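Local atomic coordinates of tetratricopeptide repeat domain protein (Salinibacter ruber, PDB entry 3MA5), a protein that is of unknown function but, as a tetratricopeptide repeat protein, probably serves as a helical scaffold for binding other proteins. Residues T9-A14 with A28-L33; L47-E52 with D62-G67. One frame throughout, in Å; residues are numbered along the deposited sequence.

This chain is the repeat-bearing part of a longer protein. Interactions 1 and 2 are successive antiparallel helix pairs, each lying within one predicted tetratricopeptide repeat, and their centres are about 14 Å apart. Interaction 1 is completed along the chain before interaction 2 begins. The two meet where helix 23-36 packs on helix 42-53: Phe30 CB of interaction 1 lies 3.7 Å from Leu47 CD1 of interaction 2, and Glu31 OE2 probably hydrogen-bonds to Tyr51 OH at 2.6 Å. Interaction 2 is the more central: its centre lies about 5 Å from the centre of the chain, against about 10 Å for the centre of interaction 1, and it is also covered by helix 77-91.

Interaction 1: residues T9-A14 with A28-L33; sequences TRYALA and ALFEEL
The two antiparallel helices of a tetratricopeptide repeat pack here through Ala14 of the first and Leu29 and Phe30 of the second. Ala14 CB sits over one face of the Phe30 ring in a CH-pi contact, 4.0 Å from the ring centroid and 18° off its normal, displaced toward the rim. Leu29 reaches the same alanine with its CD1 methyl, which comes to 3.6 Å from Ala14 CB and also touches Leu13 CG, so that one leucine branch spans two neighbouring residues of segment 9-14. The segments run at 149° to each other, their axes 9.2 Å apart. In the repeat fold a small residue at this place on the first helix characteristically faces a large aromatic on the second, consistent with close packing of the pair, and Phe30 continues beyond it to touch Leu18 and, on the next repeat, Thr43 and Leu47. Leu33 divides its two methyls between the partners: CD1 lies 4.0 Å from Tyr11 CB, at the edge of the tyrosine ring, while CD2 lies over a face of the Arg10 guanidinium, 3.7 Å from Arg10 NH1. Bends at chi2 and chi3 carry the arginine chain past Leu33, the two running in opposite directions, to meet Glu32 at about a right angle. Arg10 NE then forms a rather long salt bridge to Glu32 OE1 (3.6 Å); the oxygen lies in plane at the edge of the guanidinium, though the guanidinium and carboxylate planes are 51° apart. On the same arginine, NH2 hydrogen-bonds to Thr36 OG1, and NH1 has a long, weak ion pair with Asp37.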
ATOM      1  N   THR A   9      -4.461  -1.138  14.275  1.00 92.10           N
ATOM      2  CA  THR A   9      -3.686  -0.269  15.146  1.00 95.02           C
ATOM      3  C   THR A   9      -2.417   0.229  14.455  1.00 93.96           C
ATOM      4  O   THR A   9      -2.245   1.437  14.282  1.00 93.32           O
ATOM      5  CB  THR A   9      -3.362  -0.971  16.491  1.00102.49           C
ATOM      6  OG1 THR A   9      -4.569  -1.103  17.258  1.00106.95           O
ATOM      7  CG2 THR A   9      -2.346  -0.173  17.298  1.00102.49           C
ATOM      8  N   ARG A  10      -1.539  -0.682  14.039  1.00 91.37           N
ATOM      9  CA  ARG A  10      -0.314  -0.255  13.369  1.00 90.69           C
ATOM     10  C   ARG A  10      -0.566   0.332  11.988  1.00 88.57           C
ATOM     11  O   ARG A  10       0.198   1.170  11.521  1.00 91.52           O
ATOM     12  CB  ARG A  10       0.726  -1.387  13.297  1.00 93.96           C
ATOM     13  CG  ARG A  10       0.192  -2.794  13.323  1.00 94.97           C
ATOM     14  CD  ARG A  10       1.167  -3.679  14.077  1.00 94.61           C
ATOM     15  NE  ARG A  10       1.878  -4.590  13.195  1.00 89.07           N
ATOM     16  CZ  ARG A  10       1.322  -5.645  12.618  1.00 90.45           C
ATOM     17  NH1 ARG A  10       0.041  -5.922  12.838  1.00 96.29           N
ATOM     18  NH2 ARG A  10       2.044  -6.423  11.823  1.00 90.04           N
ATOM     19  N   TYR A  11      -1.621  -0.103  11.319  1.00 83.52           N
ATOM     20  CA  TYR A  11      -1.931   0.490  10.025  1.00 80.06           C
ATOM     21  C   TYR A  11      -2.143   2.006  10.263  1.00 90.48           C
ATOM     22  O   TYR A  11      -1.460   2.846   9.670  1.00 90.34           O
ATOM     23  CB  TYR A  11      -3.203  -0.132   9.444  1.00 79.63           C
ATOM     24  CG  TYR A  11      -3.763   0.629   8.270  1.00 83.83           C
ATOM     25  CD1 TYR A  11      -3.388   0.317   6.964  1.00 83.73           C
ATOM     26  CD2 TYR A  11      -4.646   1.683   8.467  1.00 80.63           C
ATOM     27  CE1 TYR A  11      -3.888   1.031   5.881  1.00 85.47           C
ATOM     28  CE2 TYR A  11      -5.148   2.411   7.394  1.00 84.49           C
ATOM     29  CZ  TYR A  11      -4.763   2.078   6.102  1.00 87.60           C
ATOM     30  OH  TYR A  11      -5.259   2.781   5.032  1.00 87.86           O
ATOM     31  N   ALA A  12      -3.091   2.342  11.139  1.00 94.34           N
ATOM     32  CA  ALA A  12      -3.382   3.736  11.462  1.00 90.33           C
ATOM     33  C   ALA A  12      -2.102   4.397  11.969  1.00 91.10           C
ATOM     34  O   ALA A  12      -1.831   5.563  11.674  1.00 92.94           O
ATOM     35  CB  ALA A  12      -4.488   3.817  12.526  1.00 86.55           C
ATOM     36  N   LEU A  13      -1.327   3.641  12.734  1.00 86.63           N
ATOM     37  CA  LEU A  13      -0.058   4.117  13.265  1.00 90.29           C
ATOM     38  C   LEU A  13       0.764   4.608  12.074  1.00 92.53           C
ATOM     39  O   LEU A  13       1.075   5.796  11.958  1.00 86.85           O
ATOM     40  CB  LEU A  13       0.668   2.954  13.939  1.00 97.04           C
ATOM     41  CG  LEU A  13       1.857   3.135  14.883  1.00 96.74           C
ATOM     42  CD1 LEU A  13       2.487   4.497  14.714  1.00 92.01           C
ATOM     43  CD2 LEU A  13       1.361   2.941  16.300  1.00105.12           C
ATOM     44  N   ALA A  14       1.096   3.670  11.188  1.00 90.42           N
ATOM     45  CA  ALA A  14       1.866   3.935   9.976  1.00 89.20           C
ATOM     46  C   ALA A  14       1.324   5.136   9.232  1.00 88.37           C
ATOM     47  O   ALA A  14       2.064   5.872   8.593  1.00 95.79           O
ATOM     48  CB  ALA A  14       1.813   2.729   9.069  1.00 85.41           C
ATOM     49  N   ALA A  28       8.436   1.050   7.062  1.00 78.00           N
ATOM     50  CA  ALA A  28       8.801  -0.106   7.875  1.00 73.74           C
ATOM     51  C   ALA A  28       7.520  -0.857   8.224  1.00 80.89           C
ATOM     52  O   ALA A  28       7.323  -2.002   7.827  1.00 81.75           O
ATOM     53  CB  ALA A  28       9.499   0.355   9.152  1.00 76.16           C
ATOM     54  N   LEU A  29       6.645  -0.190   8.964  1.00 80.64           N
ATOM     55  CA  LEU A  29       5.371  -0.763   9.372  1.00 80.50           C
ATOM     56  C   LEU A  29       4.594  -1.375   8.200  1.00 81.48           C
ATOM     57  O   LEU A  29       4.143  -2.519   8.277  1.00 80.94           O
ATOM     58  CB  LEU A  29       4.510   0.313  10.051  1.00 82.77           C
ATOM     59  CG  LEU A  29       4.951   0.824  11.426  1.00 87.28           C
ATOM     60  CD1 LEU A  29       4.139   2.052  11.793  1.00 91.41           C
ATOM     61  CD2 LEU A  29       4.779  -0.263  12.471  1.00 89.63           C
ATOM     62  N   PHE A  30       4.441  -0.618   7.114  1.00 77.31           N
ATOM     63  CA  PHE A  30       3.702  -1.111   5.955  1.00 74.31           C
ATOM     64  C   PHE A  30       4.217  -2.443   5.409  1.00 75.21           C
ATOM     65  O   PHE A  30       3.431  -3.359   5.167  1.00 76.52           O
ATOM     66  CB  PHE A  30       3.696  -0.067   4.824  1.00 73.27           C
ATOM     67  CG  PHE A  30       2.679   1.020   5.006  1.00 74.75           C
ATOM     68  CD1 PHE A  30       1.408   0.736   5.511  1.00 81.14           C
ATOM     69  CD2 PHE A  30       2.976   2.332   4.657  1.00 79.50           C
ATOM     70  CE1 PHE A  30       0.450   1.745   5.664  1.00 73.16           C
ATOM     71  CE2 PHE A  30       2.024   3.350   4.806  1.00 81.78           C
ATOM     72  CZ  PHE A  30       0.763   3.051   5.310  1.00 77.56           C
ATOM     73  N   GLU A  31       5.530  -2.539   5.212  1.00 81.49           N
ATOM     74  CA  GLU A  31       6.145  -3.747   4.665  1.00 81.28           C
ATOM     75  C   GLU A  31       5.917  -4.933   5.571  1.00 81.18           C
ATOM     76  O   GLU A  31       5.657  -6.046   5.103  1.00 79.53           O
ATOM     77  CB  GLU A  31       7.649  -3.540   4.467  1.00 78.76           C
ATOM     78  CG  GLU A  31       8.061  -3.355   3.016  1.00 81.16           C
ATOM     79  CD  GLU A  31       9.412  -2.671   2.888  1.00 85.09           C
ATOM     80  OE1 GLU A  31      10.290  -2.963   3.723  1.00 81.91           O
ATOM     81  OE2 GLU A  31       9.602  -1.849   1.958  1.00 80.75           O
ATOM     82  N   GLU A  32       6.026  -4.672   6.868  1.00 79.57           N
ATOM     83  CA  GLU A  32       5.841  -5.665   7.918  1.00 82.51           C
ATOM     84  C   GLU A  32       4.403  -6.201   7.853  1.00 86.21           C
ATOM     85  O   GLU A  32       4.162  -7.410   7.783  1.00 84.39           O
ATOM     86  CB  GLU A  32       6.111  -4.964   9.236  1.00 80.08           C
ATOM     87  CG  GLU A  32       6.003  -5.776  10.480  1.00 85.95           C
ATOM     88  CD  GLU A  32       6.008  -4.859  11.690  1.00102.64           C
ATOM     89  OE1 GLU A  32       5.083  -4.007  11.764  1.00104.17           O
ATOM     90  OE2 GLU A  32       6.925  -4.969  12.549  1.00105.40           O
ATOM     91  N   LEU A  33       3.457  -5.268   7.860  1.00 82.91           N
ATOM     92  CA  LEU A  33       2.035  -5.563   7.772  1.00 79.05           C
ATOM     93  C   LEU A  33       1.715  -6.409   6.577  1.00 80.27           C
ATOM     94  O   LEU A  33       0.890  -7.297   6.643  1.00 85.91           O
ATOM     95  CB  LEU A  33       1.247  -4.284   7.606  1.00 83.24           C
ATOM     96  CG  LEU A  33       0.580  -3.660   8.809  1.00 80.83           C
ATOM     97  CD1 LEU A  33      -0.092  -2.392   8.344  1.00 79.95           C
ATOM     98  CD2 LEU A  33      -0.419  -4.625   9.405  1.00 78.54           C
TER

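Interaction 2: residues L47-E52 with D62-G67; sequences LGKLYE and DTYAQG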
ATOM      1  N   LEU A  47       1.488   1.664   0.532  1.00 69.27           N
ATOM      2  CA  LEU A  47       2.844   1.161   0.381  1.00 69.42           C
ATOM      3  C   LEU A  47       3.349   1.466  -1.004  1.00 65.36           C
ATOM      4  O   LEU A  47       4.476   1.906  -1.177  1.00 64.96           O
ATOM      5  CB  LEU A  47       2.893  -0.344   0.603  1.00 66.56           C
ATOM      6  CG  LEU A  47       4.295  -0.960   0.580  1.00 69.14           C
ATOM      7  CD1 LEU A  47       5.231  -0.112   1.418  1.00 67.78           C
ATOM      8  CD2 LEU A  47       4.241  -2.389   1.106  1.00 66.65           C
ATOM      9  N   GLY A  48       2.497   1.233  -1.990  1.00 67.49           N
ATOM     10  CA  GLY A  48       2.873   1.469  -3.364  1.00 65.75           C
ATOM     11  C   GLY A  48       3.047   2.939  -3.645  1.00 71.15           C
ATOM     12  O   GLY A  48       3.926   3.334  -4.405  1.00 77.65           O
ATOM     13  N   LYS A  49       2.206   3.761  -3.038  1.00 67.81           N
ATOM     14  CA  LYS A  49       2.290   5.196  -3.252  1.00 66.78           C
ATOM     15  C   LYS A  49       3.574   5.690  -2.606  1.00 70.60           C
ATOM     16  O   LYS A  49       4.116   6.718  -2.992  1.00 70.11           O
ATOM     17  CB  LYS A  49       1.061   5.887  -2.654  1.00 65.69           C
ATOM     18  CG  LYS A  49      -0.172   5.844  -3.540  1.00 67.48           C
ATOM     19  CD  LYS A  49      -0.154   6.999  -4.543  1.00 68.60           C
ATOM     20  CE  LYS A  49      -1.046   6.752  -5.753  1.00 71.61           C
ATOM     21  NZ  LYS A  49      -1.101   7.957  -6.628  1.00 73.38           N
ATOM     22  N   LEU A  50       4.071   4.931  -1.636  1.00 72.20           N
ATOM     23  CA  LEU A  50       5.290   5.281  -0.932  1.00 64.69           C
ATOM     24  C   LEU A  50       6.487   4.840  -1.728  1.00 72.55           C
ATOM     25  O   LEU A  50       7.510   5.534  -1.776  1.00 79.46           O
ATOM     26  CB  LEU A  50       5.327   4.604   0.427  1.00 66.80           C
ATOM     27  CG  LEU A  50       6.293   5.148   1.482  1.00 74.86           C
ATOM     28  CD1 LEU A  50       6.119   6.662   1.611  1.00 73.24           C
ATOM     29  CD2 LEU A  50       6.015   4.482   2.814  1.00 78.35           C
ATOM     30  N   TYR A  51       6.369   3.670  -2.347  1.00 71.39           N
ATOM     31  CA  TYR A  51       7.458   3.151  -3.157  1.00 72.40           C
ATOM     32  C   TYR A  51       7.722   4.093  -4.302  1.00 76.51           C
ATOM     33  O   TYR A  51       8.867   4.313  -4.678  1.00 77.83           O
ATOM     34  CB  TYR A  51       7.119   1.781  -3.712  1.00 67.46           C
ATOM     35  CG  TYR A  51       7.439   0.660  -2.771  1.00 63.45           C
ATOM     36  CD1 TYR A  51       8.464   0.778  -1.832  1.00 67.33           C
ATOM     37  CD2 TYR A  51       6.732  -0.530  -2.827  1.00 67.13           C
ATOM     38  CE1 TYR A  51       8.760  -0.266  -0.966  1.00 66.56           C
ATOM     39  CE2 TYR A  51       7.019  -1.576  -1.971  1.00 70.15           C
ATOM     40  CZ  TYR A  51       8.026  -1.444  -1.048  1.00 68.38           C
ATOM     41  OH  TYR A  51       8.253  -2.482  -0.185  1.00 68.15           O
ATOM     42  N   GLU A  52       6.650   4.642  -4.857  1.00 70.58           N
ATOM     43  CA  GLU A  52       6.779   5.562  -5.965  1.00 70.30           C
ATOM     44  C   GLU A  52       7.577   6.774  -5.518  1.00 75.94           C
ATOM     45  O   GLU A  52       8.511   7.181  -6.199  1.00 83.52           O
ATOM     46  CB  GLU A  52       5.397   5.982  -6.489  1.00 72.40           C
ATOM     47  CG  GLU A  52       4.684   4.923  -7.329  1.00 71.69           C
ATOM     48  CD  GLU A  52       3.460   5.482  -8.008  1.00 76.21           C
ATOM     49  OE1 GLU A  52       2.326   5.005  -7.745  1.00 80.16           O
ATOM     50  OE2 GLU A  52       3.651   6.417  -8.810  1.00 82.02           O
ATOM     51  N   ASP A  62       4.254  -3.854  -8.252  1.00 79.63           N
ATOM     52  CA  ASP A  62       4.092  -5.243  -7.857  1.00 79.70           C
ATOM     53  C   ASP A  62       3.265  -5.251  -6.604  1.00 77.04           C
ATOM     54  O   ASP A  62       2.666  -6.268  -6.260  1.00 81.72           O
ATOM     55  CB  ASP A  62       5.429  -5.921  -7.551  1.00 87.52           C
ATOM     56  CG  ASP A  62       6.414  -5.827  -8.698  1.00 93.27           C
ATOM     57  OD1 ASP A  62       5.993  -6.015  -9.864  1.00 89.17           O
ATOM     58  OD2 ASP A  62       7.613  -5.578  -8.425  1.00 96.08           O
ATOM     59  N   THR A  63       3.241  -4.120  -5.903  1.00 78.06           N
ATOM     60  CA  THR A  63       2.461  -4.039  -4.672  1.00 77.58           C
ATOM     61  C   THR A  63       1.006  -3.725  -5.031  1.00 72.45           C
ATOM     62  O   THR A  63       0.082  -4.324  -4.483  1.00 68.27           O
ATOM     63  CB  THR A  63       3.062  -2.997  -3.706  1.00 71.55           C
ATOM     64  OG1 THR A  63       4.415  -3.356  -3.409  1.00 73.23           O
ATOM     65  CG2 THR A  63       2.294  -2.967  -2.408  1.00 73.99           C
ATOM     66  N   TYR A  64       0.797  -2.812  -5.971  1.00 69.34           N
ATOM     67  CA  TYR A  64      -0.560  -2.513  -6.391  1.00 65.68           C
ATOM     68  C   TYR A  64      -1.159  -3.798  -6.957  1.00 73.42           C
ATOM     69  O   TYR A  64      -2.343  -4.078  -6.786  1.00 76.25           O
ATOM     70  CB  TYR A  64      -0.587  -1.417  -7.467  1.00 69.39           C
ATOM     71  CG  TYR A  64      -0.142  -0.042  -6.989  1.00 76.25           C
ATOM     72  CD1 TYR A  64      -0.314   0.347  -5.664  1.00 71.58           C
ATOM     73  CD2 TYR A  64       0.419   0.875  -7.866  1.00 74.17           C
ATOM     74  CE1 TYR A  64       0.064   1.599  -5.222  1.00 71.60           C
ATOM     75  CE2 TYR A  64       0.799   2.132  -7.435  1.00 73.34           C
ATOM     76  CZ  TYR A  64       0.621   2.491  -6.110  1.00 76.80           C
ATOM     77  OH  TYR A  64       1.039   3.739  -5.684  1.00 74.21           O
ATOM     78  N   ALA A  65      -0.336  -4.596  -7.624  1.00 74.46           N
ATOM     79  CA  ALA A  65      -0.822  -5.835  -8.217  1.00 69.81           C
ATOM     80  C   ALA A  65      -1.126  -6.866  -7.155  1.00 66.46           C
ATOM     81  O   ALA A  65      -2.078  -7.640  -7.290  1.00 74.12           O
ATOM     82  CB  ALA A  65       0.186  -6.373  -9.195  1.00 67.95           C
ATOM     83  N   GLN A  66      -0.307  -6.892  -6.110  1.00 64.48           N
ATOM     84  CA  GLN A  66      -0.534  -7.809  -5.004  1.00 72.28           C
ATOM     85  C   GLN A  66      -1.832  -7.372  -4.307  1.00 77.39           C
ATOM     86  O   GLN A  66      -2.639  -8.188  -3.883  1.00 72.02           O
ATOM     87  CB  GLN A  66       0.614  -7.723  -4.005  1.00 79.26           C
ATOM     88  CG  GLN A  66       1.958  -8.205  -4.496  1.00 87.12           C
ATOM     89  CD  GLN A  66       3.024  -8.163  -3.388  1.00 98.12           C
ATOM     90  OE1 GLN A  66       2.716  -8.359  -2.209  1.00 97.14           O
ATOM     91  NE2 GLN A  66       4.282  -7.924  -3.769  1.00104.17           N
ATOM     92  N   GLY A  67      -2.012  -6.060  -4.195  1.00 72.15           N
ATOM     93  CA  GLY A  67      -3.201  -5.524  -3.563  1.00 72.44           C
ATOM     94  C   GLY A  67      -4.457  -5.844  -4.335  1.00 73.65           C
ATOM     95  O   GLY A  67      -5.482  -6.183  -3.760  1.00 72.37           O
TER
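Tyr64 crosses from helix 57-74 to Gly48 and Glu52 of helix 42-53, the antiparallel partner within a second tetratricopeptide repeat; the short segments are inclined at 172°, with axes 9.0 Å apart. Its CB does not point straight at the opposite helix. CG stands anti to the carbonyl carbon (chi1 -67°), and from there the ring extends over to segment 47-52. CD1 is the first ring atom to approach, near Gly48 CA, and CE1 comes closer to the same atom, at 3.4 Å. Because glycine carries no side chain, the ring can come right up to the helix backbone, the arrangement of a small residue against a bulky aromatic that is a hallmark of the repeat. Further out, CZ passes Gly48 C, and CE2 on the other side of the ring faces Glu52 OE1. The hydroxyl ends beside the aliphatic part of the Lys49 side chain, which crosses the tyrosine at about a right angle, and near the carboxylate of Glu52. Helix 77-91 adds cover through Ala86 and Lys87.

The preceding residue, Thr63, has two roles. With CG2 anti to its backbone N, this methyl meets Leu47 CB at 4.0 Å, whereas OG1 lies in the plane of the Tyr51 ring at its edge, 3.5 Å from Tyr51 CE2, and hydrogen-bonds to Asp59 O of its own helix. Tyr51 OH is hydrogen-bonded to Glu31 OE2 of helix 23-36, and Leu47 CD1, from the same segment as Tyr51, lies over one face of its ring, offset toward the rim. At the tip of Tyr64, OH donates to Glu52 OE1 at 2.7 Å, meeting the oxygen on its anti side and 18° out of the carboxylate plane.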